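Local coordinates for protein probable AP endonuclease (African swine fever virus, PDB 6KI3) that probably cleaves DNA on the 5' side of abasic sites, using three zinc ions, and removes mismatched 3' ends during DNA repair, at residues Ile254-Val263 / Phe293-Lys301. Sequence-based numbering, arbitrary orientation.
Sequences IKQSGLYCFV and FTTLKSLLK
Tyr260 and Leu299 mark where helix segments 258-263 and 293-300 come together: the CA atoms of these two residues are 6.8 Å apart, and the axes of the segments, inclined at 64°, approach to 10.5 Å. The contact is a worked example of one leucine wedged against a helix start and the turn leading into it, here in a TIM barrel. CD2 of Leu299 packs among Ile254, Lys255 and Tyr260, lying 3.5 Å from CD1 of Tyr260. Lys255 CG, 3.8 Å from Leu299 CD2, rests over the centre of the Tyr260 ring, whereas Leu299 O meets that ring in plane at its edge. In Ile254 a chi1 of 55° directs CG1 and CD1 toward the other helix, where both reach Leu299 CD2 and CD1 also meets Thr295 CG2. Val263 divides its branches, CG2 meeting CD2 of Leu296 at 3.8 Å and CG1 meeting CD2 of Leu300 at 3.9 Å; both leucines also touch Phe7 of strand 6-10. Ser257 OG donates to Ile254 O and weakly accepts from Tyr260 N, joining turn to helix start. With no hydrogen bond crossing between the segments, the C-terminal helix is held here through apolar side-chain packing, well away from the zinc ions.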
ATOM      1  N   ILE A 254     -20.438   0.306  12.353  1.00 53.20           N
ATOM      2  CA  ILE A 254     -19.129   0.443  11.721  1.00 47.74           C
ATOM      3  C   ILE A 254     -18.201   1.387  12.475  1.00 47.82           C
ATOM      4  O   ILE A 254     -16.985   1.352  12.248  1.00 48.84           O
ATOM      5  CB  ILE A 254     -19.288   0.909  10.264  1.00 47.42           C
ATOM      6  CG1 ILE A 254     -20.097   2.206  10.204  1.00 48.26           C
ATOM      7  CG2 ILE A 254     -19.956  -0.174   9.431  1.00 46.54           C
ATOM      8  CD1 ILE A 254     -20.380   2.686   8.795  1.00 43.63           C
ATOM      9  N   LYS A 255     -18.727   2.224  13.365  1.00 48.49           N
ATOM     10  CA  LYS A 255     -17.898   3.159  14.114  1.00 48.36           C
ATOM     11  C   LYS A 255     -17.342   2.565  15.402  1.00 49.42           C
ATOM     12  O   LYS A 255     -16.619   3.258  16.124  1.00 49.46           O
ATOM     13  CB  LYS A 255     -18.684   4.438  14.420  1.00 46.17           C
ATOM     14  CG  LYS A 255     -18.992   5.263  13.178  1.00 52.79           C
ATOM     15  CD  LYS A 255     -19.752   6.537  13.509  1.00 51.34           C
ATOM     16  CE  LYS A 255     -18.908   7.491  14.337  1.00 54.89           C
ATOM     17  NZ  LYS A 255     -19.509   8.853  14.397  1.00 58.36           N
ATOM     18  N   GLN A 256     -17.662   1.309  15.708  1.00 49.00           N
ATOM     19  CA  GLN A 256     -16.992   0.569  16.767  1.00 46.52           C
ATOM     20  C   GLN A 256     -15.994  -0.442  16.223  1.00 46.58           C
ATOM     21  O   GLN A 256     -15.353  -1.149  17.008  1.00 46.06           O
ATOM     22  CB  GLN A 256     -18.013  -0.142  17.661  1.00 51.28           C
ATOM     23  CG  GLN A 256     -18.701   0.765  18.670  1.00 52.99           C
ATOM     24  CD  GLN A 256     -19.944   1.426  18.113  1.00 57.04           C
ATOM     25  OE1 GLN A 256     -20.973   0.778  17.927  1.00 60.15           O
ATOM     26  NE2 GLN A 256     -19.855   2.722  17.840  1.00 55.04           N
ATOM     27  N   SER A 257     -15.850  -0.529  14.904  1.00 48.37           N
ATOM     28  CA  SER A 257     -14.878  -1.426  14.304  1.00 41.94           C
ATOM     29  C   SER A 257     -13.466  -0.871  14.465  1.00 42.07           C
ATOM     30  O   SER A 257     -13.259   0.303  14.784  1.00 40.05           O
ATOM     31  CB  SER A 257     -15.181  -1.632  12.820  1.00 44.99           C
ATOM     32  OG  SER A 257     -15.093  -0.410  12.105  1.00 43.65           O
ATOM     33  N   GLY A 258     -12.483  -1.743  14.239  1.00 41.16           N
ATOM     34  CA  GLY A 258     -11.105  -1.293  14.224  1.00 38.62           C
ATOM     35  C   GLY A 258     -10.775  -0.453  13.007  1.00 40.08           C
ATOM     36  O   GLY A 258      -9.874   0.389  13.059  1.00 38.45           O
ATOM     37  N   LEU A 259     -11.503  -0.657  11.905  1.00 39.99           N
ATOM     38  CA  LEU A 259     -11.234   0.104  10.689  1.00 39.45           C
ATOM     39  C   LEU A 259     -11.550   1.582  10.873  1.00 40.74           C
ATOM     40  O   LEU A 259     -10.794   2.443  10.408  1.00 39.01           O
ATOM     41  CB  LEU A 259     -12.037  -0.462   9.519  1.00 35.98           C
ATOM     42  CG  LEU A 259     -11.952   0.365   8.281  1.00 37.89           C
ATOM     43  CD1 LEU A 259     -10.813  -0.055   7.450  1.00 33.74           C
ATOM     44  CD2 LEU A 259     -13.235   0.339   7.484  1.00 41.08           C
ATOM     45  N   TYR A 260     -12.666   1.898  11.536  1.00 41.55           N
ATOM     46  CA  TYR A 260     -13.017   3.299  11.745  1.00 43.38           C
ATOM     47  C   TYR A 260     -11.947   4.031  12.540  1.00 41.57           C
ATOM     48  O   TYR A 260     -11.732   5.231  12.333  1.00 41.27           O
ATOM     49  CB  TYR A 260     -14.370   3.414  12.448  1.00 45.65           C
ATOM     50  CG  TYR A 260     -14.747   4.839  12.779  1.00 45.90           C
ATOM     51  CD1 TYR A 260     -14.966   5.769  11.772  1.00 47.36           C
ATOM     52  CD2 TYR A 260     -14.878   5.256  14.096  1.00 48.56           C
ATOM     53  CE1 TYR A 260     -15.308   7.074  12.065  1.00 48.45           C
ATOM     54  CE2 TYR A 260     -15.221   6.561  14.401  1.00 50.85           C
ATOM     55  CZ  TYR A 260     -15.435   7.466  13.381  1.00 49.77           C
ATOM     56  OH  TYR A 260     -15.776   8.766  13.677  1.00 49.36           O
ATOM     57  N   CYS A 261     -11.262   3.331  13.446  1.00 37.62           N
ATOM     58  CA  CYS A 261     -10.133   3.941  14.138  1.00 41.86           C
ATOM     59  C   CYS A 261      -8.970   4.178  13.180  1.00 41.55           C
ATOM     60  O   CYS A 261      -8.248   5.174  13.307  1.00 39.49           O
ATOM     61  CB  CYS A 261      -9.698   3.066  15.312  1.00 42.48           C
ATOM     62  SG  CYS A 261      -8.395   3.789  16.334  1.00 43.27           S
ATOM     63  N   PHE A 262      -8.774   3.273  12.218  1.00 40.39           N
ATOM     64  CA  PHE A 262      -7.766   3.502  11.187  1.00 36.96           C
ATOM     65  C   PHE A 262      -8.150   4.678  10.298  1.00 36.59           C
ATOM     66  O   PHE A 262      -7.282   5.445   9.866  1.00 37.02           O
ATOM     67  CB  PHE A 262      -7.567   2.239  10.346  1.00 34.57           C
ATOM     68  CG  PHE A 262      -6.647   1.226  10.970  1.00 38.62           C
ATOM     69  CD1 PHE A 262      -5.276   1.321  10.801  1.00 35.30           C
ATOM     70  CD2 PHE A 262      -7.152   0.174  11.715  1.00 37.41           C
ATOM     71  CE1 PHE A 262      -4.425   0.391  11.370  1.00 32.15           C
ATOM     72  CE2 PHE A 262      -6.307  -0.760  12.287  1.00 37.74           C
ATOM     73  CZ  PHE A 262      -4.942  -0.651  12.114  1.00 37.37           C
ATOM     74  N   VAL A 263      -9.444   4.838  10.016  1.00 37.52           N
ATOM     75  CA  VAL A 263      -9.892   5.947   9.180  1.00 39.05           C
ATOM     76  C   VAL A 263      -9.653   7.278   9.883  1.00 40.47           C
ATOM     77  O   VAL A 263      -9.292   8.276   9.247  1.00 40.33           O
ATOM     78  CB  VAL A 263     -11.373   5.759   8.799  1.00 39.74           C
ATOM     79  CG1 VAL A 263     -11.894   6.971   8.041  1.00 39.60           C
ATOM     80  CG2 VAL A 263     -11.546   4.497   7.969  1.00 39.25           C
ATOM     81  N   PHE A 293     -16.502   2.181  -0.642  1.00 39.22           N
ATOM     82  CA  PHE A 293     -16.239   3.616  -0.635  1.00 41.55           C
ATOM     83  C   PHE A 293     -17.435   4.425  -0.147  1.00 41.98           C
ATOM     84  O   PHE A 293     -17.253   5.522   0.391  1.00 43.31           O
ATOM     85  CB  PHE A 293     -15.802   4.082  -2.026  1.00 40.38           C
ATOM     86  CG  PHE A 293     -14.386   3.707  -2.368  1.00 37.73           C
ATOM     87  CD1 PHE A 293     -13.322   4.307  -1.714  1.00 39.61           C
ATOM     88  CD2 PHE A 293     -14.118   2.757  -3.338  1.00 34.02           C
ATOM     89  CE1 PHE A 293     -12.019   3.966  -2.021  1.00 32.48           C
ATOM     90  CE2 PHE A 293     -12.816   2.412  -3.650  1.00 33.43           C
ATOM     91  CZ  PHE A 293     -11.766   3.017  -2.990  1.00 28.84           C
ATOM     92  N   THR A 294     -18.656   3.913  -0.321  1.00 40.81           N
ATOM     93  CA  THR A 294     -19.807   4.559   0.305  1.00 45.04           C
ATOM     94  C   THR A 294     -19.760   4.401   1.820  1.00 46.32           C
ATOM     95  O   THR A 294     -20.094   5.334   2.558  1.00 46.46           O
ATOM     96  CB  THR A 294     -21.112   3.990  -0.254  1.00 44.50           C
ATOM     97  OG1 THR A 294     -21.059   2.557  -0.243  1.00 51.12           O
ATOM     98  CG2 THR A 294     -21.347   4.481  -1.677  1.00 46.51           C
ATOM     99  N   THR A 295     -19.346   3.224   2.299  1.00 45.43           N
ATOM    100  CA  THR A 295     -19.137   3.041   3.731  1.00 45.22           C
ATOM    101  C   THR A 295     -18.005   3.930   4.233  1.00 45.61           C
ATOM    102  O   THR A 295     -18.094   4.509   5.321  1.00 44.35           O
ATOM    103  CB  THR A 295     -18.843   1.571   4.038  1.00 43.11           C
ATOM    104  OG1 THR A 295     -19.944   0.763   3.603  1.00 46.75           O
ATOM    105  CG2 THR A 295     -18.631   1.366   5.533  1.00 43.76           C
ATOM    106  N   LEU A 296     -16.930   4.049   3.449  1.00 44.82           N
ATOM    107  CA  LEU A 296     -15.864   4.982   3.796  1.00 46.46           C
ATOM    108  C   LEU A 296     -16.381   6.415   3.826  1.00 46.53           C
ATOM    109  O   LEU A 296     -16.038   7.186   4.729  1.00 45.24           O
ATOM    110  CB  LEU A 296     -14.704   4.849   2.810  1.00 41.97           C
ATOM    111  CG  LEU A 296     -13.640   3.801   3.137  1.00 41.96           C
ATOM    112  CD1 LEU A 296     -12.692   3.621   1.964  1.00 38.52           C
ATOM    113  CD2 LEU A 296     -12.874   4.198   4.390  1.00 39.33           C
ATOM    114  N   LYS A 297     -17.214   6.785   2.850  1.00 42.74           N
ATOM    115  CA  LYS A 297     -17.782   8.128   2.831  1.00 48.88           C
ATOM    116  C   LYS A 297     -18.655   8.385   4.053  1.00 48.95           C
ATOM    117  O   LYS A 297     -18.746   9.525   4.523  1.00 52.87           O
ATOM    118  CB  LYS A 297     -18.581   8.339   1.543  1.00 47.59           C
ATOM    119  CG  LYS A 297     -19.077   9.763   1.336  1.00 50.04           C
ATOM    120  CD  LYS A 297     -19.694   9.933  -0.043  1.00 53.74           C
ATOM    121  CE  LYS A 297     -20.782   8.899  -0.294  1.00 53.54           C
ATOM    122  NZ  LYS A 297     -21.402   9.060  -1.640  1.00 57.13           N
ATOM    123  N   SER A 298     -19.296   7.340   4.583  1.00 48.08           N
ATOM    124  CA  SER A 298     -20.071   7.489   5.810  1.00 49.44           C
ATOM    125  C   SER A 298     -19.167   7.842   6.984  1.00 51.80           C
ATOM    126  O   SER A 298     -19.474   8.742   7.774  1.00 51.27           O
ATOM    127  CB  SER A 298     -20.845   6.203   6.099  1.00 45.48           C
ATOM    128  OG  SER A 298     -21.423   5.677   4.917  1.00 48.85           O
ATOM    129  N   LEU A 299     -18.039   7.138   7.110  1.00 48.29           N
ATOM    130  CA  LEU A 299     -17.112   7.380   8.208  1.00 47.91           C
ATOM    131  C   LEU A 299     -16.354   8.691   8.051  1.00 49.27           C
ATOM    132  O   LEU A 299     -15.752   9.165   9.021  1.00 51.46           O
ATOM    133  CB  LEU A 299     -16.125   6.217   8.313  1.00 46.37           C
ATOM    134  CG  LEU A 299     -16.757   4.826   8.395  1.00 47.75           C
ATOM    135  CD1 LEU A 299     -15.709   3.735   8.230  1.00 42.03           C
ATOM    136  CD2 LEU A 299     -17.502   4.664   9.707  1.00 50.45           C
ATOM    137  N   LEU A 300     -16.368   9.282   6.857  1.00 52.39           N
ATOM    138  CA  LEU A 300     -15.622  10.506   6.595  1.00 56.32           C
ATOM    139  C   LEU A 300     -16.534  11.723   6.679  1.00 59.01           C
ATOM    140  O   LEU A 300     -16.413  12.537   7.602  1.00 55.41           O
ATOM    141  CB  LEU A 300     -14.959  10.439   5.221  1.00 51.01           C
ATOM    142  CG  LEU A 300     -13.818   9.430   5.055  1.00 50.52           C
ATOM    143  CD1 LEU A 300     -13.604   9.104   3.575  1.00 50.58           C
ATOM    144  CD2 LEU A 300     -12.537   9.968   5.683  1.00 42.92           C
ATOM    145  N   LYS A 301     -17.446  11.854   5.719  1.00 58.57           N
ATOM    146  CA  LYS A 301     -18.391  12.961   5.713  1.00 62.93           C
ATOM    147  C   LYS A 301     -19.451  12.761   6.788  1.00 65.55           C
ATOM    148  O   LYS A 301     -20.479  12.126   6.553  1.00 67.77           O
ATOM    149  CB  LYS A 301     -19.050  13.104   4.339  1.00 60.32           C
ATOM    150  OXT LYS A 301     -19.306  13.228   7.919  1.00 64.53           O
TER